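Long-range contacts in predicted DNA-binding transcriptional regulator (Aliivibrio fischeri ES114, PDB 7DWN), which probably binds cis-regulatory DNA and controls transcription as a LysR-type transcription factor: residues 166-171 with 261-266; 183-188 with 255-260; 191-196 with 235-240. All blocks are in the same frame, centred on the assembly; numbering follows the deposited sequence.

Contact 1 of 3, residues 166-171 with 261-266; sequences KTELLP and SLRLPI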
ATOM      1  N   LYS A 166      -7.530  23.259  30.332  1.00 41.90           N
ATOM      2  CA  LYS A 166      -6.402  22.760  31.105  1.00 45.64           C
ATOM      3  C   LYS A 166      -6.934  22.180  32.410  1.00 53.24           C
ATOM      4  O   LYS A 166      -7.649  22.862  33.153  1.00 60.67           O
ATOM      5  CB  LYS A 166      -5.393  23.880  31.381  1.00 51.65           C
ATOM      6  CG  LYS A 166      -4.170  23.459  32.187  1.00 49.25           C
ATOM      7  CD  LYS A 166      -4.337  23.770  33.668  1.00 60.26           C
ATOM      8  CE  LYS A 166      -3.218  23.164  34.495  1.00 59.83           C
ATOM      9  NZ  LYS A 166      -3.517  23.232  35.950  1.00 53.48           N
ATOM     10  N   THR A 167      -6.568  20.932  32.684  1.00 47.71           N
ATOM     11  CA  THR A 167      -7.086  20.127  33.779  1.00 49.00           C
ATOM     12  C   THR A 167      -5.894  19.473  34.476  1.00 41.50           C
ATOM     13  O   THR A 167      -4.740  19.710  34.115  1.00 34.33           O
ATOM     14  CB  THR A 167      -8.100  19.107  33.229  1.00 59.63           C
ATOM     15  OG1 THR A 167      -9.045  19.793  32.397  1.00 65.06           O
ATOM     16  CG2 THR A 167      -8.865  18.391  34.331  1.00 54.06           C
ATOM     17  N   GLU A 168      -6.159  18.652  35.490  1.00 40.17           N
ATOM     18  CA  GLU A 168      -5.108  17.929  36.189  1.00 43.53           C
ATOM     19  C   GLU A 168      -5.425  16.442  36.251  1.00 41.42           C
ATOM     20  O   GLU A 168      -6.582  16.035  36.393  1.00 41.91           O
ATOM     21  CB  GLU A 168      -4.910  18.452  37.617  1.00 41.24           C
ATOM     22  CG  GLU A 168      -4.665  19.946  37.731  1.00 54.86           C
ATOM     23  CD  GLU A 168      -4.381  20.370  39.159  1.00 62.46           C
ATOM     24  OE1 GLU A 168      -3.193  20.488  39.525  1.00 64.36           O
ATOM     25  OE2 GLU A 168      -5.350  20.568  39.923  1.00 67.50           O
ATOM     26  N   LEU A 169      -4.374  15.638  36.124  1.00 35.98           N
ATOM     27  CA  LEU A 169      -4.379  14.254  36.574  1.00 38.94           C
ATOM     28  C   LEU A 169      -4.163  14.241  38.080  1.00 42.76           C
ATOM     29  O   LEU A 169      -3.107  14.672  38.566  1.00 39.36           O
ATOM     30  CB  LEU A 169      -3.283  13.451  35.877  1.00 38.37           C
ATOM     31  CG  LEU A 169      -3.408  13.234  34.371  1.00 42.88           C
ATOM     32  CD1 LEU A 169      -2.140  12.606  33.817  1.00 44.89           C
ATOM     33  CD2 LEU A 169      -4.612  12.360  34.076  1.00 38.76           C
ATOM     34  N   LEU A 170      -5.170  13.766  38.813  1.00 43.32           N
ATOM     35  CA  LEU A 170      -5.169  13.672  40.263  1.00 41.16           C
ATOM     36  C   LEU A 170      -4.925  12.236  40.684  1.00 44.31           C
ATOM     37  O   LEU A 170      -5.620  11.328  40.193  1.00 38.64           O
ATOM     38  CB  LEU A 170      -6.504  14.152  40.825  1.00 38.91           C
ATOM     39  CG  LEU A 170      -6.994  15.518  40.345  1.00 38.15           C
ATOM     40  CD1 LEU A 170      -8.367  15.819  40.922  1.00 42.05           C
ATOM     41  CD2 LEU A 170      -6.003  16.607  40.717  1.00 31.27           C
ATOM     42  N   PRO A 171      -3.938  11.982  41.543  1.00 44.03           N
ATOM     43  CA  PRO A 171      -3.766  10.637  42.110  1.00 48.09           C
ATOM     44  C   PRO A 171      -4.842  10.376  43.153  1.00 46.81           C
ATOM     45  O   PRO A 171      -4.935  11.084  44.159  1.00 54.42           O
ATOM     46  CB  PRO A 171      -2.368  10.689  42.732  1.00 52.07           C
ATOM     47  CG  PRO A 171      -2.157  12.136  43.048  1.00 55.25           C
ATOM     48  CD  PRO A 171      -2.886  12.914  41.982  1.00 47.12           C
ATOM     49  N   SER A 261       2.170  18.673  44.386  1.00 52.22           N
ATOM     50  CA  SER A 261       3.169  18.436  43.352  1.00 51.56           C
ATOM     51  C   SER A 261       2.923  17.137  42.595  1.00 64.24           C
ATOM     52  O   SER A 261       3.501  16.943  41.521  1.00 66.27           O
ATOM     53  CB  SER A 261       4.568  18.428  43.969  1.00 49.90           C
ATOM     54  OG  SER A 261       4.649  17.497  45.034  1.00 43.46           O
ATOM     55  N   LEU A 262       2.087  16.244  43.131  1.00 63.99           N
ATOM     56  CA  LEU A 262       1.720  15.029  42.412  1.00 61.44           C
ATOM     57  C   LEU A 262       0.582  15.258  41.427  1.00 63.41           C
ATOM     58  O   LEU A 262       0.416  14.458  40.500  1.00 65.33           O
ATOM     59  CB  LEU A 262       1.337  13.921  43.396  1.00 58.74           C
ATOM     60  CG  LEU A 262       2.446  13.411  44.318  1.00 54.99           C
ATOM     61  CD1 LEU A 262       1.951  12.254  45.170  1.00 60.45           C
ATOM     62  CD2 LEU A 262       3.670  13.002  43.513  1.00 49.66           C
ATOM     63  N   ARG A 263      -0.201  16.320  41.607  1.00 57.63           N
ATOM     64  CA  ARG A 263      -1.240  16.671  40.645  1.00 60.75           C
ATOM     65  C   ARG A 263      -0.588  17.205  39.375  1.00 60.26           C
ATOM     66  O   ARG A 263       0.146  18.198  39.421  1.00 59.14           O
ATOM     67  CB  ARG A 263      -2.188  17.706  41.247  1.00 54.83           C
ATOM     68  CG  ARG A 263      -2.884  17.257  42.525  1.00 53.56           C
ATOM     69  CD  ARG A 263      -3.827  18.335  43.040  1.00 60.84           C
ATOM     70  NE  ARG A 263      -4.686  17.868  44.127  1.00 67.01           N
ATOM     71  CZ  ARG A 263      -4.412  18.019  45.419  1.00 69.82           C
ATOM     72  NH1 ARG A 263      -3.295  18.625  45.795  1.00 75.11           N
ATOM     73  NH2 ARG A 263      -5.253  17.566  46.337  1.00 71.00           N
ATOM     74  N   LEU A 264      -0.851  16.555  38.241  1.00 50.41           N
ATOM     75  CA  LEU A 264      -0.088  16.856  37.034  1.00 39.47           C
ATOM     76  C   LEU A 264      -0.942  17.595  36.018  1.00 40.25           C
ATOM     77  O   LEU A 264      -2.054  17.147  35.723  1.00 37.74           O
ATOM     78  CB  LEU A 264       0.449  15.564  36.415  1.00 47.02           C
ATOM     79  CG  LEU A 264       1.303  14.706  37.348  1.00 48.50           C
ATOM     80  CD1 LEU A 264       1.390  13.286  36.821  1.00 52.01           C
ATOM     81  CD2 LEU A 264       2.688  15.310  37.504  1.00 46.26           C
ATOM     82  N   PRO A 265      -0.477  18.702  35.446  1.00 46.55           N
ATOM     83  CA  PRO A 265      -1.299  19.405  34.453  1.00 37.55           C
ATOM     84  C   PRO A 265      -1.386  18.635  33.143  1.00 35.13           C
ATOM     85  O   PRO A 265      -0.418  18.016  32.697  1.00 35.43           O
ATOM     86  CB  PRO A 265      -0.569  20.741  34.272  1.00 35.56           C
ATOM     87  CG  PRO A 265       0.845  20.435  34.610  1.00 40.30           C
ATOM     88  CD  PRO A 265       0.792  19.403  35.707  1.00 48.36           C
ATOM     89  N   ILE A 266      -2.575  18.670  32.536  1.00 39.07           N
ATOM     90  CA  ILE A 266      -2.807  18.167  31.188  1.00 40.32           C
ATOM     91  C   ILE A 266      -3.692  19.174  30.464  1.00 45.43           C
ATOM     92  O   ILE A 266      -4.396  19.971  31.083  1.00 48.96           O
ATOM     93  CB  ILE A 266      -3.463  16.764  31.167  1.00 36.28           C
ATOM     94  CG1 ILE A 266      -4.750  16.750  31.999  1.00 42.53           C
ATOM     95  CG2 ILE A 266      -2.488  15.700  31.651  1.00 39.23           C
ATOM     96  CD1 ILE A 266      -5.498  15.426  31.937  1.00 51.52           C
TER
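Thr167 and Leu169 pair with Ile266 and Leu264 as the two hydrogen-bonded rungs of an antiparallel ladder, and Glu168 faces Pro265 in the non-hydrogen-bonded pair between them. The short strand axes run 141° apart and approach to 4.4 Å. Each of the two rungs is joined by two hydrogen bonds: Thr167 N reaches Ile266 O at 2.9 Å with Ile266 N returning to Thr167 O, and Leu169 N reaches Leu264 O at 2.8 Å with Leu264 N returning to Leu169 O. Pro265, which has no N-H to give, falls at the one pair that needs none.

On the face carrying Leu169 and Ile266 the two side chains cross at about a right angle, Leu169 CG lying 3.8 Å from Ile266 CG2. Ile266 holds CG1 between its backbone N and carbonyl carbon (chi1 54°), which brings CD1 against Leu169 CD2. On the other face Glu168 OE1 rests 3.4 Å from Arg263 CB; Glu168 OE2 stays 5.0 Å from Arg263 NE, so the two form no salt bridge and any attraction is probably weak and long-range. Leu170 CD2 lies 3.6 Å from Arg263 CD, in the guanidinium plane at its edge.

Helix 201-209 covers the Leu169 face through Met202, Gln205, Ile209 and Tyr201. Strand 160-174 is central here, bonding on its other side to Leu240 and Ala242.

Contact 2 of 3, residues 183-188 with 255-260; sequences YDFISQ and AIIGEQ
Tyr183 O accepts a weak hydrogen bond from Ser173 OG of strand 160-174 and packs against Ile257 CG2 at 3.7 Å. The loop otherwise meets residues 255-260 through apolar surface. The main piece of that surface is the side chain of Ile257, whose CG1 lies between the backbone N and the carbonyl carbon (chi1 69°) and so carries CD1 out to the aromatic ring of Phe185. The two side chains cross at about a right angle: Ile257 CD1 approaches Phe185 CE2 to 3.4 Å, a tight contact, and CG1 follows at 3.6 Å from the same ring atom. The methyl comes in obliquely. On the next ring carbon, the backbone carbonyl of Ile257 takes a place at the edge and in the ring plane, with its oxygen 3.6 Å from Phe185 CD2. Gly258 continues the same wall, Gly258 CA lying 4.2 Å from Phe185 CD2, while Ile257 CD1 also reaches back to Asp184 CA at 3.9 Å.

Tyr183 points its phenol elsewhere, to a hydrogen bond with Lys234 O, and its ring packs on Val191 and Pro192. The backbone of Ile257 is bonded to Pro171, where strand 254-256 gives way to a loop. The whole is a surface meeting of two loops at the edge of the periplasmic-binding-protein-like fold that LysR regulators use as their effector domain.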
ATOM      1  N   TYR A 183      -5.739   3.571  50.282  1.00 57.59           N
ATOM      2  CA  TYR A 183      -4.312   3.601  50.017  1.00 56.75           C
ATOM      3  C   TYR A 183      -3.797   5.019  50.218  1.00 65.52           C
ATOM      4  O   TYR A 183      -4.562   5.988  50.216  1.00 72.19           O
ATOM      5  CB  TYR A 183      -4.003   3.117  48.600  1.00 52.99           C
ATOM      6  CG  TYR A 183      -4.653   1.798  48.260  1.00 55.19           C
ATOM      7  CD1 TYR A 183      -4.143   0.605  48.756  1.00 53.59           C
ATOM      8  CD2 TYR A 183      -5.776   1.744  47.444  1.00 55.06           C
ATOM      9  CE1 TYR A 183      -4.734  -0.604  48.451  1.00 48.51           C
ATOM     10  CE2 TYR A 183      -6.372   0.536  47.133  1.00 55.09           C
ATOM     11  CZ  TYR A 183      -5.845  -0.635  47.638  1.00 49.59           C
ATOM     12  OH  TYR A 183      -6.432  -1.839  47.334  1.00 49.41           O
ATOM     13  N   ASP A 184      -2.485   5.134  50.391  1.00 65.08           N
ATOM     14  CA  ASP A 184      -1.897   6.423  50.715  1.00 67.03           C
ATOM     15  C   ASP A 184      -0.400   6.366  50.435  1.00 67.63           C
ATOM     16  O   ASP A 184       0.153   5.312  50.112  1.00 61.99           O
ATOM     17  CB  ASP A 184      -2.177   6.794  52.171  1.00 76.60           C
ATOM     18  CG  ASP A 184      -1.136   6.249  53.114  1.00 83.69           C
ATOM     19  OD1 ASP A 184      -0.045   6.838  53.165  1.00 84.55           O
ATOM     20  OD2 ASP A 184      -1.390   5.228  53.785  1.00 89.43           O
ATOM     21  N   PHE A 185       0.259   7.518  50.592  1.00 78.75           N
ATOM     22  CA  PHE A 185       1.694   7.643  50.369  1.00 87.76           C
ATOM     23  C   PHE A 185       2.492   7.890  51.647  1.00 95.40           C
ATOM     24  O   PHE A 185       3.722   8.006  51.574  1.00 96.84           O
ATOM     25  CB  PHE A 185       1.983   8.772  49.365  1.00 86.88           C
ATOM     26  CG  PHE A 185       1.501   8.484  47.967  1.00 88.03           C
ATOM     27  CD1 PHE A 185       2.167   7.574  47.161  1.00 90.53           C
ATOM     28  CD2 PHE A 185       0.392   9.140  47.454  1.00 92.70           C
ATOM     29  CE1 PHE A 185       1.727   7.310  45.877  1.00 91.21           C
ATOM     30  CE2 PHE A 185      -0.050   8.885  46.168  1.00 93.45           C
ATOM     31  CZ  PHE A 185       0.617   7.967  45.379  1.00 91.07           C
ATOM     32  N   ILE A 186       1.840   7.974  52.811  1.00101.29           N
ATOM     33  CA  ILE A 186       2.581   8.158  54.058  1.00107.79           C
ATOM     34  C   ILE A 186       3.299   6.870  54.446  1.00110.96           C
ATOM     35  O   ILE A 186       4.411   6.906  54.990  1.00111.42           O
ATOM     36  CB  ILE A 186       1.652   8.659  55.185  1.00109.97           C
ATOM     37  CG1 ILE A 186       0.945   9.968  54.800  1.00113.85           C
ATOM     38  CG2 ILE A 186       2.425   8.796  56.490  1.00106.91           C
ATOM     39  CD1 ILE A 186       1.870  11.127  54.473  1.00115.25           C
ATOM     40  N   SER A 187       2.694   5.716  54.171  1.00111.89           N
ATOM     41  CA  SER A 187       3.369   4.454  54.442  1.00118.29           C
ATOM     42  C   SER A 187       4.646   4.366  53.619  1.00126.29           C
ATOM     43  O   SER A 187       4.661   4.722  52.437  1.00123.69           O
ATOM     44  CB  SER A 187       2.445   3.281  54.108  1.00113.61           C
ATOM     45  OG  SER A 187       1.292   3.269  54.930  1.00112.72           O
ATOM     46  N   GLN A 188       5.730   3.910  54.250  1.00135.02           N
ATOM     47  CA  GLN A 188       6.951   3.624  53.508  1.00141.35           C
ATOM     48  C   GLN A 188       6.810   2.369  52.656  1.00132.45           C
ATOM     49  O   GLN A 188       7.827   1.791  52.265  1.00135.37           O
ATOM     50  CB  GLN A 188       8.148   3.494  54.456  1.00155.04           C
ATOM     51  CG  GLN A 188       8.079   2.343  55.447  1.00165.05           C
ATOM     52  CD  GLN A 188       9.285   2.296  56.343  1.00173.20           C
ATOM     53  OE1 GLN A 188       9.936   3.310  56.559  1.00176.48           O
ATOM     54  NE2 GLN A 188       9.609   1.111  56.855  1.00176.20           N
ATOM     55  N   ALA A 255     -10.998   9.788  46.684  1.00 62.19           N
ATOM     56  CA  ALA A 255     -10.346  10.944  47.282  1.00 53.99           C
ATOM     57  C   ALA A 255      -8.936  11.103  46.738  1.00 57.13           C
ATOM     58  O   ALA A 255      -8.249  10.121  46.431  1.00 55.20           O
ATOM     59  CB  ALA A 255     -10.296  10.855  48.810  1.00 56.73           C
ATOM     60  N   ILE A 256      -8.523  12.366  46.627  1.00 61.19           N
ATOM     61  CA  ILE A 256      -7.148  12.697  46.284  1.00 55.43           C
ATOM     62  C   ILE A 256      -6.253  12.373  47.470  1.00 60.09           C
ATOM     63  O   ILE A 256      -6.543  12.754  48.612  1.00 60.46           O
ATOM     64  CB  ILE A 256      -7.031  14.176  45.891  1.00 54.04           C
ATOM     65  CG1 ILE A 256      -8.108  14.551  44.872  1.00 48.72           C
ATOM     66  CG2 ILE A 256      -5.646  14.467  45.339  1.00 60.98           C
ATOM     67  CD1 ILE A 256      -8.158  16.032  44.557  1.00 49.61           C
ATOM     68  N   ILE A 257      -5.157  11.666  47.205  1.00 71.47           N
ATOM     69  CA  ILE A 257      -4.250  11.207  48.248  1.00 81.68           C
ATOM     70  C   ILE A 257      -2.843  11.744  48.075  1.00 84.71           C
ATOM     71  O   ILE A 257      -1.981  11.465  48.913  1.00 88.18           O
ATOM     72  CB  ILE A 257      -4.217   9.667  48.320  1.00 85.67           C
ATOM     73  CG1 ILE A 257      -3.536   9.102  47.074  1.00 84.97           C
ATOM     74  CG2 ILE A 257      -5.621   9.110  48.455  1.00 88.45           C
ATOM     75  CD1 ILE A 257      -3.031   7.699  47.251  1.00 88.63           C
ATOM     76  N   GLY A 258      -2.578  12.500  47.015  1.00 93.26           N
ATOM     77  CA  GLY A 258      -1.239  12.955  46.722  1.00102.35           C
ATOM     78  C   GLY A 258      -0.975  14.376  47.193  1.00111.31           C
ATOM     79  O   GLY A 258      -1.875  15.131  47.551  1.00113.46           O
ATOM     80  N   GLU A 259       0.309  14.720  47.201  1.00112.18           N
ATOM     81  CA  GLU A 259       0.726  16.100  47.379  1.00107.77           C
ATOM     82  C   GLU A 259       0.322  16.916  46.151  1.00 95.93           C
ATOM     83  O   GLU A 259       0.059  16.374  45.074  1.00 93.41           O
ATOM     84  CB  GLU A 259       2.238  16.161  47.605  1.00113.29           C
ATOM     85  CG  GLU A 259       2.785  17.499  48.071  1.00120.07           C
ATOM     86  CD  GLU A 259       4.263  17.426  48.399  1.00128.40           C
ATOM     87  OE1 GLU A 259       4.802  16.302  48.466  1.00131.30           O
ATOM     88  OE2 GLU A 259       4.887  18.492  48.585  1.00131.37           O
ATOM     89  N   GLN A 260       0.253  18.238  46.327  1.00 85.52           N
ATOM     90  CA  GLN A 260      -0.096  19.101  45.202  1.00 75.58           C
ATOM     91  C   GLN A 260       0.908  18.966  44.065  1.00 57.10           C
ATOM     92  O   GLN A 260       0.543  19.113  42.893  1.00 49.55           O
ATOM     93  CB  GLN A 260      -0.191  20.556  45.662  1.00 85.24           C
ATOM     94  CG  GLN A 260      -0.763  21.503  44.615  1.00 92.03           C
ATOM     95  CD  GLN A 260      -2.229  21.241  44.324  1.00 95.70           C
ATOM     96  OE1 GLN A 260      -2.992  20.863  45.214  1.00 98.15           O
ATOM     97  NE2 GLN A 260      -2.631  21.442  43.073  1.00 92.22           N
TER

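Contact 3 of 3, residues 191-196 with 235-240; sequences VPWLTY and QGIAWL
Val191 opens the meeting with Ile237 by laying CG1, held anti to its backbone N (chi1 -178°), 3.5 Å from Ile237 CG2, the side chains crossing at about a right angle. The two segments belong to an alpha/beta unit of the LysR effector domain, in which strand 191-195, helix 201-209 and the parallel strand 215-221 form a beta-alpha-beta crossover and helix 224-232 then leads to strand 238-241.

At Pro192 the ring covers Gln235 O and Gly236 CA, and Pro192 O accepts from Ile237 N at 2.9 Å. Trp193 bridges with Ile237: Ile237 donates to Pro192, just before Trp193, and accepts from Leu194, just after it, the bonding pattern of a parallel pair. The Trp193 and Trp239 indoles meet with their planes 81° apart, and Trp193 NE1 lies 3.6 Å from Trp239 CZ3; Thr195 CB lies over one face of the Trp193 ring. Leu194 N completes the bridge to Ile237 O at 2.9 Å, the bond running nearly along the C=O axis, while the Leu194 side chain packs beside Ala238 CB and against Leu230 and Val231 of helix 224-232.

The segments run 51° apart end to end and separate beyond Leu194 and Ala238, where a water links them. It donates to Leu194 O at 2.9 Å and accepts from Trp239 N and from Trp193 NE1, so three buried polar atoms share one molecule.

Tyr196, whose side chain lies about 4 Å from a bound MES, probably from the crystallisation liquor, closes the segment. Tyr196 OH donates in the carbonyl plane to Trp239 O, 2.9 Å away, and also bonds Thr224 OG1.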
ATOM      1  N   VAL A 191       2.308   0.849  46.874  1.00 66.74           N
ATOM      2  CA  VAL A 191       0.866   0.929  46.660  1.00 64.87           C
ATOM      3  C   VAL A 191       0.516   0.183  45.376  1.00 54.11           C
ATOM      4  O   VAL A 191       1.233   0.315  44.368  1.00 51.53           O
ATOM      5  CB  VAL A 191       0.405   2.400  46.597  1.00 68.48           C
ATOM      6  CG1 VAL A 191      -1.082   2.495  46.418  1.00 67.46           C
ATOM      7  CG2 VAL A 191       0.835   3.132  47.853  1.00 72.76           C
ATOM      8  N   PRO A 192      -0.549  -0.623  45.372  1.00 49.90           N
ATOM      9  CA  PRO A 192      -1.047  -1.184  44.110  1.00 50.21           C
ATOM     10  C   PRO A 192      -1.400  -0.061  43.152  1.00 52.27           C
ATOM     11  O   PRO A 192      -2.218   0.809  43.459  1.00 41.58           O
ATOM     12  CB  PRO A 192      -2.280  -1.983  44.535  1.00 52.64           C
ATOM     13  CG  PRO A 192      -2.671  -1.415  45.852  1.00 56.09           C
ATOM     14  CD  PRO A 192      -1.385  -1.022  46.511  1.00 49.96           C
ATOM     15  N   TRP A 193      -0.774  -0.082  41.978  1.00 54.05           N
ATOM     16  CA  TRP A 193      -0.820   1.030  41.044  1.00 55.02           C
ATOM     17  C   TRP A 193      -1.518   0.571  39.772  1.00 47.68           C
ATOM     18  O   TRP A 193      -1.104  -0.416  39.150  1.00 43.74           O
ATOM     19  CB  TRP A 193       0.597   1.528  40.758  1.00 46.78           C
ATOM     20  CG  TRP A 193       0.693   2.640  39.774  1.00 42.04           C
ATOM     21  CD1 TRP A 193      -0.237   3.603  39.519  1.00 41.48           C
ATOM     22  CD2 TRP A 193       1.794   2.900  38.899  1.00 43.86           C
ATOM     23  NE1 TRP A 193       0.220   4.451  38.538  1.00 43.56           N
ATOM     24  CE2 TRP A 193       1.464   4.037  38.139  1.00 40.08           C
ATOM     25  CE3 TRP A 193       3.026   2.279  38.683  1.00 43.78           C
ATOM     26  CZ2 TRP A 193       2.325   4.567  37.182  1.00 44.85           C
ATOM     27  CZ3 TRP A 193       3.877   2.803  37.735  1.00 42.60           C
ATOM     28  CH2 TRP A 193       3.524   3.937  36.994  1.00 44.28           C
ATOM     29  N   LEU A 194      -2.591   1.274  39.416  1.00 41.82           N
ATOM     30  CA  LEU A 194      -3.322   1.065  38.173  1.00 41.73           C
ATOM     31  C   LEU A 194      -2.856   2.133  37.192  1.00 38.48           C
ATOM     32  O   LEU A 194      -3.186   3.313  37.347  1.00 40.18           O
ATOM     33  CB  LEU A 194      -4.828   1.154  38.413  1.00 51.08           C
ATOM     34  CG  LEU A 194      -5.357   0.382  39.624  1.00 45.78           C
ATOM     35  CD1 LEU A 194      -6.762   0.834  39.984  1.00 49.64           C
ATOM     36  CD2 LEU A 194      -5.332  -1.110  39.356  1.00 36.81           C
ATOM     37  N   THR A 195      -2.095   1.723  36.186  1.00 40.08           N
ATOM     38  CA  THR A 195      -1.348   2.654  35.358  1.00 40.46           C
ATOM     39  C   THR A 195      -1.883   2.686  33.932  1.00 36.65           C
ATOM     40  O   THR A 195      -2.540   1.755  33.463  1.00 35.84           O
ATOM     41  CB  THR A 195       0.139   2.281  35.340  1.00 45.57           C
ATOM     42  OG1 THR A 195       0.883   3.301  34.665  1.00 62.63           O
ATOM     43  CG2 THR A 195       0.350   0.955  34.624  1.00 42.27           C
ATOM     44  N   TYR A 196      -1.596   3.791  33.252  1.00 43.81           N
ATOM     45  CA  TYR A 196      -1.706   3.834  31.806  1.00 36.83           C
ATOM     46  C   TYR A 196      -0.489   3.157  31.183  1.00 40.36           C
ATOM     47  O   TYR A 196       0.459   2.768  31.871  1.00 56.47           O
ATOM     48  CB  TYR A 196      -1.800   5.276  31.307  1.00 35.17           C
ATOM     49  CG  TYR A 196      -2.932   6.079  31.902  1.00 31.20           C
ATOM     50  CD1 TYR A 196      -4.211   6.013  31.366  1.00 33.23           C
ATOM     51  CD2 TYR A 196      -2.718   6.918  32.986  1.00 29.29           C
ATOM     52  CE1 TYR A 196      -5.248   6.751  31.901  1.00 32.00           C
ATOM     53  CE2 TYR A 196      -3.749   7.659  33.528  1.00 32.97           C
ATOM     54  CZ  TYR A 196      -5.012   7.571  32.982  1.00 29.92           C
ATOM     55  OH  TYR A 196      -6.044   8.307  33.516  1.00 35.03           O
ATOM     56  N   GLN A 235      -9.131  -1.558  44.189  1.00 49.83           N
ATOM     57  CA  GLN A 235      -8.040  -2.395  43.709  1.00 44.68           C
ATOM     58  C   GLN A 235      -6.691  -1.690  43.738  1.00 43.69           C
ATOM     59  O   GLN A 235      -5.657  -2.365  43.775  1.00 43.56           O
ATOM     60  CB  GLN A 235      -8.332  -2.881  42.288  1.00 44.26           C
ATOM     61  CG  GLN A 235      -9.554  -3.778  42.184  1.00 43.49           C
ATOM     62  CD  GLN A 235      -9.418  -5.041  43.015  1.00 54.32           C
ATOM     63  OE1 GLN A 235     -10.363  -5.462  43.685  1.00 56.22           O
ATOM     64  NE2 GLN A 235      -8.240  -5.654  42.976  1.00 56.00           N
ATOM     65  N   GLY A 236      -6.674  -0.362  43.719  1.00 46.93           N
ATOM     66  CA  GLY A 236      -5.422   0.366  43.732  1.00 47.45           C
ATOM     67  C   GLY A 236      -5.666   1.849  43.536  1.00 50.50           C
ATOM     68  O   GLY A 236      -6.802   2.325  43.611  1.00 60.13           O
ATOM     69  N   ILE A 237      -4.578   2.567  43.283  1.00 34.02           N
ATOM     70  CA  ILE A 237      -4.628   4.006  43.074  1.00 46.91           C
ATOM     71  C   ILE A 237      -4.427   4.296  41.597  1.00 43.56           C
ATOM     72  O   ILE A 237      -3.877   3.484  40.847  1.00 43.16           O
ATOM     73  CB  ILE A 237      -3.573   4.758  43.906  1.00 40.75           C
ATOM     74  CG1 ILE A 237      -2.164   4.385  43.438  1.00 48.51           C
ATOM     75  CG2 ILE A 237      -3.749   4.441  45.363  1.00 36.61           C
ATOM     76  CD1 ILE A 237      -1.179   5.522  43.547  1.00 59.42           C
ATOM     77  N   ALA A 238      -4.856   5.486  41.179  1.00 42.83           N
ATOM     78  CA  ALA A 238      -4.587   5.846  39.793  1.00 37.90           C
ATOM     79  C   ALA A 238      -4.623   7.357  39.625  1.00 38.77           C
ATOM     80  O   ALA A 238      -5.299   8.061  40.374  1.00 38.88           O
ATOM     81  CB  ALA A 238      -5.585   5.185  38.834  1.00 35.65           C
ATOM     82  N   TRP A 239      -3.881   7.842  38.630  1.00 33.79           N
ATOM     83  CA  TRP A 239      -3.930   9.243  38.236  1.00 33.83           C
ATOM     84  C   TRP A 239      -5.063   9.401  37.231  1.00 33.56           C
ATOM     85  O   TRP A 239      -4.937   9.009  36.069  1.00 39.75           O
ATOM     86  CB  TRP A 239      -2.596   9.698  37.654  1.00 40.16           C
ATOM     87  CG  TRP A 239      -1.619  10.143  38.696  1.00 44.41           C
ATOM     88  CD1 TRP A 239      -1.346  11.428  39.070  1.00 41.33           C
ATOM     89  CD2 TRP A 239      -0.792   9.304  39.506  1.00 37.38           C
ATOM     90  NE1 TRP A 239      -0.394  11.439  40.062  1.00 41.07           N
ATOM     91  CE2 TRP A 239      -0.038  10.147  40.348  1.00 38.30           C
ATOM     92  CE3 TRP A 239      -0.616   7.922  39.602  1.00 34.87           C
ATOM     93  CZ2 TRP A 239       0.876   9.649  41.276  1.00 41.07           C
ATOM     94  CZ3 TRP A 239       0.294   7.431  40.517  1.00 35.49           C
ATOM     95  CH2 TRP A 239       1.029   8.292  41.342  1.00 36.13           C
ATOM     96  N   LEU A 240      -6.169   9.970  37.679  1.00 32.93           N
ATOM     97  CA  LEU A 240      -7.323  10.126  36.817  1.00 33.00           C
ATOM     98  C   LEU A 240      -7.552  11.594  36.485  1.00 41.67           C
ATOM     99  O   LEU A 240      -7.295  12.464  37.325  1.00 42.58           O
ATOM    100  CB  LEU A 240      -8.580   9.550  37.478  1.00 33.29           C
ATOM    101  CG  LEU A 240      -8.466   8.076  37.871  1.00 38.83           C
ATOM    102  CD1 LEU A 240      -9.758   7.569  38.493  1.00 41.06           C
ATOM    103  CD2 LEU A 240      -8.092   7.251  36.655  1.00 33.43           C
TER
HETATM  104  O   HOH W   1      -2.126   5.984  36.908  1.00 31.86           O

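How the contacts relate
The three contacts lie in one part of the effector domain, on the same side of the chain's centre, with centres 14 Å (1 to 2 and 1 to 3) and 12 Å (2 to 3) apart. Along the chain they are concentric: contact 1 encloses contact 2, which encloses contact 3. Strand 160-174 is the common element. It pairs with 264-272 in contact 1 and with strands 254-256 and 238-241, which carry parts of contacts 2 and 3. Trp239 NE1 bonds to Leu262 O, Leu170 packs on Ile256, and Tyr183 packs on Ile237. The chain thus enters this subdomain along strand 160-174 and leaves it along strand 264-272.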